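Local coordinates for protein adenylate isopentenyltransferase (Humulus lupulus, PDB 3A8T) that transfers an isopentenyl group from dimethylallyl diphosphate to AMP, ADP or ATP, a step of cytokinin biosynthesis in hop, at residues R194-L199 with A270-T275; P235-Y240 with E265-A270. All coordinates share one frame; numbering follows the deposited sequence.

Interaction 1: R194-L199 with A270-T275; sequences RVDDML and AIKENT
Lys272 NZ donates a hydrogen bond to Asp196 OD1 at 2.7 Å, and the opposite charges make the pair a salt bridge. The ammonium meets the carboxylate from above, 35° out of its plane, and Asp196 OD2 stays 3.8 Å from Lys272 NZ, so one oxygen carries the bond. Lys272 gets there as a fully extended chain beyond CG, and that chain lies against Val195, its CG 3.9 Å from Val195 CB. With an alanine in place of Lys272, Asp196 would probably lose its charged mate across the helices, and Val195 the methylene cover over its CB. The two helices, 184-201 and 257-289, belong to the P-loop-type nucleotide-binding fold of the IPP transferase family; their local axes approach to 10.5 Å with N-to-C directions 133° apart. Inward from the salt bridge the contact turns apolar. Both methyls of buried Val195 bear on one branch of Ile271: CG2 lies 3.7 Å from Ile271 CG2, and CG1 is nearly as close. Ile271 presents that methyl by setting CG2 anti to its backbone N, beside the carbonyl carbon. Farther along, Thr275 OG1 bonds back to Ile271 O at 2.7 Å, sharing this oxygen with Thr275 N from opposite faces of the carbonyl plane. Thr275 also touches Ile232, an ATP-binding residue, while Arg194 NH2 on the facing helix bonds Thr49 OG1 of the ATP-binding loop.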
ATOM      1  N   ARG A 194      -0.860  13.303   1.257  1.00 20.42           N
ATOM      2  CA  ARG A 194       0.102  12.417   0.659  1.00 19.83           C
ATOM      3  C   ARG A 194       0.033  12.499  -0.901  1.00 19.08           C
ATOM      4  O   ARG A 194       1.033  12.349  -1.581  1.00 19.39           O
ATOM      5  CB  ARG A 194      -0.155  11.009   1.174  1.00 19.65           C
ATOM      6  CG  ARG A 194       0.846  10.037   0.714  1.00 23.57           C
ATOM      7  CD  ARG A 194       0.671   8.661   1.307  1.00 25.73           C
ATOM      8  NE  ARG A 194      -0.410   7.925   0.652  1.00 28.95           N
ATOM      9  CZ  ARG A 194      -0.598   6.605   0.723  1.00 27.38           C
ATOM     10  NH1 ARG A 194       0.221   5.828   1.441  1.00 27.50           N
ATOM     11  NH2 ARG A 194      -1.589   6.069   0.021  1.00 27.45           N
ATOM     12  N   VAL A 195      -1.138  12.752  -1.464  1.00 18.18           N
ATOM     13  CA  VAL A 195      -1.174  12.846  -2.890  1.00 19.55           C
ATOM     14  C   VAL A 195      -0.315  14.063  -3.255  1.00 21.27           C
ATOM     15  O   VAL A 195       0.504  13.994  -4.176  1.00 21.85           O
ATOM     16  CB  VAL A 195      -2.627  12.978  -3.446  1.00 20.92           C
ATOM     17  CG1 VAL A 195      -2.580  13.447  -4.938  1.00 18.15           C
ATOM     18  CG2 VAL A 195      -3.362  11.616  -3.368  1.00 16.05           C
ATOM     19  N   ASP A 196      -0.471  15.163  -2.512  1.00 22.76           N
ATOM     20  CA  ASP A 196       0.328  16.372  -2.753  1.00 23.90           C
ATOM     21  C   ASP A 196       1.842  16.070  -2.621  1.00 23.94           C
ATOM     22  O   ASP A 196       2.627  16.505  -3.435  1.00 25.81           O
ATOM     23  CB  ASP A 196      -0.092  17.480  -1.772  1.00 26.90           C
ATOM     24  CG  ASP A 196      -1.371  18.242  -2.219  1.00 29.96           C
ATOM     25  OD1 ASP A 196      -2.158  17.727  -3.037  1.00 30.60           O
ATOM     26  OD2 ASP A 196      -1.601  19.367  -1.743  1.00 30.97           O
ATOM     27  N   ASP A 197       2.258  15.321  -1.616  1.00 24.48           N
ATOM     28  CA  ASP A 197       3.677  14.967  -1.467  1.00 25.00           C
ATOM     29  C   ASP A 197       4.192  14.105  -2.640  1.00 24.19           C
ATOM     30  O   ASP A 197       5.332  14.170  -2.974  1.00 24.28           O
ATOM     31  CB  ASP A 197       3.938  14.176  -0.171  1.00 25.44           C
ATOM     32  CG  ASP A 197       3.587  14.945   1.124  1.00 28.28           C
ATOM     33  OD1 ASP A 197       3.151  16.130   1.077  1.00 31.52           O
ATOM     34  OD2 ASP A 197       3.740  14.333   2.217  1.00 27.69           O
ATOM     35  N   MET A 198       3.349  13.250  -3.206  1.00 26.67           N
ATOM     36  CA  MET A 198       3.708  12.399  -4.370  1.00 27.41           C
ATOM     37  C   MET A 198       3.887  13.278  -5.604  1.00 26.88           C
ATOM     38  O   MET A 198       4.759  13.033  -6.419  1.00 26.02           O
ATOM     39  CB  MET A 198       2.607  11.363  -4.666  1.00 27.66           C
ATOM     40  CG  MET A 198       2.573  10.259  -3.606  1.00 29.65           C
ATOM     41  SD  MET A 198       1.015   9.466  -3.308  1.00 33.22           S
ATOM     42  CE  MET A 198       0.708   8.701  -4.806  1.00 30.45           C
ATOM     43  N   LEU A 199       3.056  14.302  -5.738  1.00 26.88           N
ATOM     44  CA  LEU A 199       3.176  15.190  -6.892  1.00 28.69           C
ATOM     45  C   LEU A 199       4.441  16.003  -6.698  1.00 28.77           C
ATOM     46  O   LEU A 199       5.185  16.211  -7.638  1.00 30.00           O
ATOM     47  CB  LEU A 199       1.989  16.174  -7.014  1.00 28.63           C
ATOM     48  CG  LEU A 199       0.702  16.017  -7.841  1.00 28.89           C
ATOM     49  CD1 LEU A 199       0.917  15.069  -9.016  1.00 25.23           C
ATOM     50  CD2 LEU A 199      -0.439  15.561  -6.929  1.00 28.34           C
ATOM     51  N   ALA A 270      -9.573  13.729  -8.535  1.00 23.76           N
ATOM     52  CA  ALA A 270     -10.037  12.394  -8.778  1.00 23.51           C
ATOM     53  C   ALA A 270      -9.150  11.421  -8.090  1.00 22.19           C
ATOM     54  O   ALA A 270      -9.634  10.471  -7.553  1.00 23.67           O
ATOM     55  CB  ALA A 270     -10.132  12.092 -10.296  1.00 21.84           C
ATOM     56  N   ILE A 271      -7.854  11.682  -8.099  1.00 22.90           N
ATOM     57  CA  ILE A 271      -6.874  10.814  -7.463  1.00 22.25           C
ATOM     58  C   ILE A 271      -7.065  10.805  -5.950  1.00 23.48           C
ATOM     59  O   ILE A 271      -6.988   9.750  -5.308  1.00 25.05           O
ATOM     60  CB  ILE A 271      -5.435  11.280  -7.789  1.00 23.16           C
ATOM     61  CG1 ILE A 271      -5.037  10.846  -9.187  1.00 22.31           C
ATOM     62  CG2 ILE A 271      -4.467  10.724  -6.785  1.00 22.42           C
ATOM     63  CD1 ILE A 271      -3.648  11.257  -9.529  1.00 23.22           C
ATOM     64  N   LYS A 272      -7.310  11.980  -5.373  1.00 24.40           N
ATOM     65  CA  LYS A 272      -7.489  12.098  -3.926  1.00 24.72           C
ATOM     66  C   LYS A 272      -8.725  11.336  -3.529  1.00 25.75           C
ATOM     67  O   LYS A 272      -8.710  10.571  -2.577  1.00 26.76           O
ATOM     68  CB  LYS A 272      -7.604  13.565  -3.537  1.00 24.95           C
ATOM     69  CG  LYS A 272      -6.256  14.289  -3.656  1.00 25.83           C
ATOM     70  CD  LYS A 272      -6.330  15.733  -3.264  1.00 24.72           C
ATOM     71  CE  LYS A 272      -4.935  16.268  -3.119  1.00 28.32           C
ATOM     72  NZ  LYS A 272      -4.865  17.713  -2.787  1.00 28.29           N
ATOM     73  N   GLU A 273      -9.791  11.562  -4.290  1.00 26.05           N
ATOM     74  CA  GLU A 273     -11.082  10.890  -4.132  1.00 25.79           C
ATOM     75  C   GLU A 273     -11.056   9.386  -4.254  1.00 21.44           C
ATOM     76  O   GLU A 273     -11.677   8.708  -3.465  1.00 20.39           O
ATOM     77  CB  GLU A 273     -12.061  11.397  -5.178  1.00 31.28           C
ATOM     78  CG  GLU A 273     -13.081  12.363  -4.654  1.00 39.35           C
ATOM     79  CD  GLU A 273     -13.941  12.879  -5.780  1.00 45.97           C
ATOM     80  OE1 GLU A 273     -13.761  14.080  -6.166  1.00 47.82           O
ATOM     81  OE2 GLU A 273     -14.772  12.059  -6.291  1.00 48.48           O
ATOM     82  N   ASN A 274     -10.414   8.867  -5.295  1.00 20.46           N
ATOM     83  CA  ASN A 274     -10.335   7.420  -5.468  1.00 20.59           C
ATOM     84  C   ASN A 274      -9.596   6.758  -4.316  1.00 19.98           C
ATOM     85  O   ASN A 274      -9.897   5.662  -3.922  1.00 20.29           O
ATOM     86  CB  ASN A 274      -9.677   7.095  -6.810  1.00 21.88           C
ATOM     87  CG  ASN A 274     -10.610   7.458  -7.985  1.00 24.30           C
ATOM     88  OD1 ASN A 274     -11.806   7.591  -7.766  1.00 25.82           O
ATOM     89  ND2 ASN A 274     -10.082   7.638  -9.184  1.00 19.32           N
ATOM     90  N   THR A 275      -8.656   7.498  -3.750  1.00 21.64           N
ATOM     91  CA  THR A 275      -7.792   7.041  -2.670  1.00 22.15           C
ATOM     92  C   THR A 275      -8.591   6.951  -1.398  1.00 23.27           C
ATOM     93  O   THR A 275      -8.508   5.990  -0.642  1.00 22.74           O
ATOM     94  CB  THR A 275      -6.648   8.025  -2.518  1.00 23.70           C
ATOM     95  OG1 THR A 275      -5.789   7.937  -3.668  1.00 21.71           O
ATOM     96  CG2 THR A 275      -5.890   7.764  -1.237  1.00 24.39           C
TER

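Interaction 2: P235-Y240 with E265-A270; sequences PEFDRY and EEAVRA
Ala267 CB sits over one face of the Phe237 ring, 4.1 Å from the centroid and 20° off the ring normal, a CH-pi contact displaced toward the rim, where CE1 is its nearest ring atom. Ala267 belongs to an antiparallel helix pair in the IPP transferase fold, helices 234-243 and 257-289, whose local N-to-C directions are 169° apart and whose axes approach to 8.8 Å. This small residue lies at the tightest backbone approach, since the CA atoms of Glu236 and Ala267 are only 5.2 Å apart, and the same CB also packs against Glu236 O. Beside it, Val268 CG2 reaches Phe237 CZ obliquely at 4.3 Å. Glu236 contributes its aliphatic part, with CG 3.9 Å from Ala270 CB. At the exposed margin the side chains of Arg239 and Glu266 cross at about a right angle, near enough for their opposite charges to attract, probably weakly, without a salt bridge: Glu266 OE1 is 4.0 Å from Arg239 NE but displaced from the guanidinium plane, so that no hydrogen of the group is aimed at it. In the next layer, Phe204 meets the Phe237 ring edge-to-face, and Phe264 packs against the rings of both Phe237 and Tyr240. A bend at chi2 (82°) turns the buried Glu236 carboxylate away from a straight course; OE2 accepts from Asn274 ND2 on the facing helix, and OE1 from Gly233 N, just before its own helix.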
ATOM      1  N   PRO A 235      -5.039   5.831 -14.284  1.00 17.52           N
ATOM      2  CA  PRO A 235      -6.248   6.100 -15.100  1.00 17.56           C
ATOM      3  C   PRO A 235      -6.608   7.585 -15.099  1.00 17.18           C
ATOM      4  O   PRO A 235      -6.996   8.118 -16.144  1.00 17.90           O
ATOM      5  CB  PRO A 235      -7.353   5.250 -14.437  1.00 16.91           C
ATOM      6  CG  PRO A 235      -6.612   4.387 -13.317  1.00 14.53           C
ATOM      7  CD  PRO A 235      -5.365   5.186 -12.992  1.00 16.98           C
ATOM      8  N   GLU A 236      -6.404   8.239 -13.941  1.00 18.13           N
ATOM      9  CA  GLU A 236      -6.717   9.663 -13.746  1.00 19.00           C
ATOM     10  C   GLU A 236      -5.855  10.522 -14.654  1.00 19.00           C
ATOM     11  O   GLU A 236      -6.380  11.377 -15.387  1.00 20.48           O
ATOM     12  CB  GLU A 236      -6.553  10.102 -12.275  1.00 21.77           C
ATOM     13  CG  GLU A 236      -7.435   9.390 -11.282  1.00 20.82           C
ATOM     14  CD  GLU A 236      -6.893   8.021 -10.837  1.00 25.55           C
ATOM     15  OE1 GLU A 236      -5.977   7.421 -11.480  1.00 25.43           O
ATOM     16  OE2 GLU A 236      -7.388   7.532  -9.806  1.00 25.08           O
ATOM     17  N   PHE A 237      -4.547  10.297 -14.635  1.00 17.83           N
ATOM     18  CA  PHE A 237      -3.729  11.091 -15.527  1.00 16.93           C
ATOM     19  C   PHE A 237      -3.849  10.728 -16.972  1.00 16.78           C
ATOM     20  O   PHE A 237      -3.614  11.577 -17.813  1.00 17.31           O
ATOM     21  CB  PHE A 237      -2.272  11.174 -15.049  1.00 16.96           C
ATOM     22  CG  PHE A 237      -2.045  12.375 -14.144  1.00 22.05           C
ATOM     23  CD1 PHE A 237      -2.163  13.688 -14.667  1.00 20.84           C
ATOM     24  CD2 PHE A 237      -1.896  12.225 -12.743  1.00 21.98           C
ATOM     25  CE1 PHE A 237      -2.150  14.811 -13.813  1.00 23.07           C
ATOM     26  CE2 PHE A 237      -1.881  13.336 -11.896  1.00 21.30           C
ATOM     27  CZ  PHE A 237      -2.011  14.630 -12.426  1.00 21.99           C
ATOM     28  N   ASP A 238      -4.213   9.485 -17.284  1.00 17.32           N
ATOM     29  CA  ASP A 238      -4.417   9.102 -18.703  1.00 18.69           C
ATOM     30  C   ASP A 238      -5.521  10.016 -19.289  1.00 20.38           C
ATOM     31  O   ASP A 238      -5.463  10.460 -20.447  1.00 22.96           O
ATOM     32  CB  ASP A 238      -4.832   7.626 -18.857  1.00 16.92           C
ATOM     33  CG  ASP A 238      -3.660   6.656 -18.652  1.00 19.18           C
ATOM     34  OD1 ASP A 238      -2.489   7.113 -18.636  1.00 20.63           O
ATOM     35  OD2 ASP A 238      -3.892   5.430 -18.506  1.00 21.13           O
ATOM     36  N   ARG A 239      -6.516  10.329 -18.480  1.00 21.70           N
ATOM     37  CA  ARG A 239      -7.581  11.191 -18.945  1.00 23.46           C
ATOM     38  C   ARG A 239      -6.974  12.564 -19.282  1.00 23.47           C
ATOM     39  O   ARG A 239      -7.281  13.149 -20.295  1.00 24.62           O
ATOM     40  CB  ARG A 239      -8.620  11.284 -17.856  1.00 28.14           C
ATOM     41  CG  ARG A 239      -9.846  12.091 -18.160  1.00 31.35           C
ATOM     42  CD  ARG A 239     -11.025  11.499 -17.381  1.00 34.01           C
ATOM     43  NE  ARG A 239     -12.168  12.356 -17.575  1.00 35.39           N
ATOM     44  CZ  ARG A 239     -12.822  12.432 -18.719  1.00 36.31           C
ATOM     45  NH1 ARG A 239     -12.468  11.681 -19.755  1.00 38.08           N
ATOM     46  NH2 ARG A 239     -13.776  13.320 -18.858  1.00 37.31           N
ATOM     47  N   TYR A 240      -6.081  13.053 -18.434  1.00 22.89           N
ATOM     48  CA  TYR A 240      -5.405  14.319 -18.673  1.00 21.64           C
ATOM     49  C   TYR A 240      -4.482  14.236 -19.891  1.00 22.21           C
ATOM     50  O   TYR A 240      -4.548  15.066 -20.757  1.00 21.68           O
ATOM     51  CB  TYR A 240      -4.591  14.706 -17.458  1.00 21.06           C
ATOM     52  CG  TYR A 240      -3.734  15.892 -17.677  1.00 24.48           C
ATOM     53  CD1 TYR A 240      -4.226  17.181 -17.494  1.00 24.78           C
ATOM     54  CD2 TYR A 240      -2.413  15.746 -18.055  1.00 25.60           C
ATOM     55  CE1 TYR A 240      -3.429  18.292 -17.672  1.00 25.30           C
ATOM     56  CE2 TYR A 240      -1.603  16.866 -18.236  1.00 27.61           C
ATOM     57  CZ  TYR A 240      -2.116  18.132 -18.038  1.00 26.48           C
ATOM     58  OH  TYR A 240      -1.286  19.217 -18.183  1.00 27.15           O
ATOM     59  N   GLU A 265      -6.292  19.856 -12.536  1.00 27.59           N
ATOM     60  CA  GLU A 265      -6.946  19.987 -11.273  1.00 29.43           C
ATOM     61  C   GLU A 265      -7.905  18.839 -11.071  1.00 28.18           C
ATOM     62  O   GLU A 265      -7.918  18.248 -10.005  1.00 28.61           O
ATOM     63  CB  GLU A 265      -7.643  21.362 -11.267  1.00 34.34           C
ATOM     64  CG  GLU A 265      -8.487  21.722 -10.061  1.00 42.40           C
ATOM     65  CD  GLU A 265      -9.249  23.093 -10.239  1.00 48.08           C
ATOM     66  OE1 GLU A 265     -10.055  23.474  -9.335  1.00 48.37           O
ATOM     67  OE2 GLU A 265      -9.037  23.779 -11.284  1.00 49.11           O
ATOM     68  N   GLU A 266      -8.690  18.524 -12.097  1.00 27.26           N
ATOM     69  CA  GLU A 266      -9.668  17.436 -12.053  1.00 28.00           C
ATOM     70  C   GLU A 266      -8.956  16.075 -11.850  1.00 24.78           C
ATOM     71  O   GLU A 266      -9.429  15.230 -11.112  1.00 24.72           O
ATOM     72  CB  GLU A 266     -10.521  17.394 -13.359  1.00 31.61           C
ATOM     73  CG  GLU A 266     -10.770  15.957 -13.867  1.00 38.53           C
ATOM     74  CD  GLU A 266     -11.796  15.786 -15.029  1.00 42.08           C
ATOM     75  OE1 GLU A 266     -11.455  16.052 -16.218  1.00 43.96           O
ATOM     76  OE2 GLU A 266     -12.944  15.355 -14.741  1.00 42.08           O
ATOM     77  N   ALA A 267      -7.841  15.861 -12.534  1.00 22.79           N
ATOM     78  CA  ALA A 267      -7.115  14.617 -12.376  1.00 20.00           C
ATOM     79  C   ALA A 267      -6.715  14.505 -10.884  1.00 20.42           C
ATOM     80  O   ALA A 267      -6.995  13.484 -10.214  1.00 19.80           O
ATOM     81  CB  ALA A 267      -5.925  14.621 -13.283  1.00 18.06           C
ATOM     82  N   VAL A 268      -6.134  15.581 -10.336  1.00 20.03           N
ATOM     83  CA  VAL A 268      -5.735  15.562  -8.948  1.00 20.65           C
ATOM     84  C   VAL A 268      -6.835  15.282  -7.945  1.00 22.14           C
ATOM     85  O   VAL A 268      -6.591  14.515  -7.033  1.00 22.42           O
ATOM     86  CB  VAL A 268      -5.024  16.831  -8.517  1.00 21.93           C
ATOM     87  CG1 VAL A 268      -4.630  16.708  -7.030  1.00 21.37           C
ATOM     88  CG2 VAL A 268      -3.765  17.037  -9.354  1.00 20.76           C
ATOM     89  N   ARG A 269      -8.018  15.884  -8.093  1.00 23.55           N
ATOM     90  CA  ARG A 269      -9.149  15.644  -7.161  1.00 26.69           C
ATOM     91  C   ARG A 269      -9.611  14.215  -7.307  1.00 25.63           C
ATOM     92  O   ARG A 269     -10.011  13.579  -6.345  1.00 25.93           O
ATOM     93  CB  ARG A 269     -10.421  16.462  -7.473  1.00 30.74           C
ATOM     94  CG  ARG A 269     -10.307  17.955  -7.547  1.00 37.87           C
ATOM     95  CD  ARG A 269     -11.600  18.587  -8.145  1.00 42.59           C
ATOM     96  NE  ARG A 269     -12.750  18.614  -7.234  1.00 48.05           N
ATOM     97  CZ  ARG A 269     -13.875  19.334  -7.432  1.00 50.51           C
ATOM     98  NH1 ARG A 269     -14.017  20.099  -8.528  1.00 49.95           N
ATOM     99  NH2 ARG A 269     -14.863  19.321  -6.519  1.00 48.80           N
ATOM    100  N   ALA A 270      -9.573  13.729  -8.535  1.00 23.76           N
ATOM    101  CA  ALA A 270     -10.037  12.394  -8.778  1.00 23.51           C
ATOM    102  C   ALA A 270      -9.150  11.421  -8.090  1.00 22.19           C
ATOM    103  O   ALA A 270      -9.634  10.471  -7.553  1.00 23.67           O
ATOM    104  CB  ALA A 270     -10.132  12.092 -10.296  1.00 21.84           C
TER

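Helix 257-289 supplies one side of both contacts: interaction 1 sets it against helix 184-201, and interaction 2, about one and a half turns earlier, against helix 234-243. Ala270 belongs to both segments, and the contacts lie about 10 Å apart, centre to centre. Interaction 1 is the more buried and lies nearer the centre of the chain, with a salt bridge at its solvent-facing end; interaction 2 is partly buried, closer in axis distance, built on an aromatic face, and has only a loose charge pair outside. They join directly: Ile271 CD1 packs on Phe237 CE2 at 3.6 Å, and the tie between Glu236 and Asn274 adds a polar link.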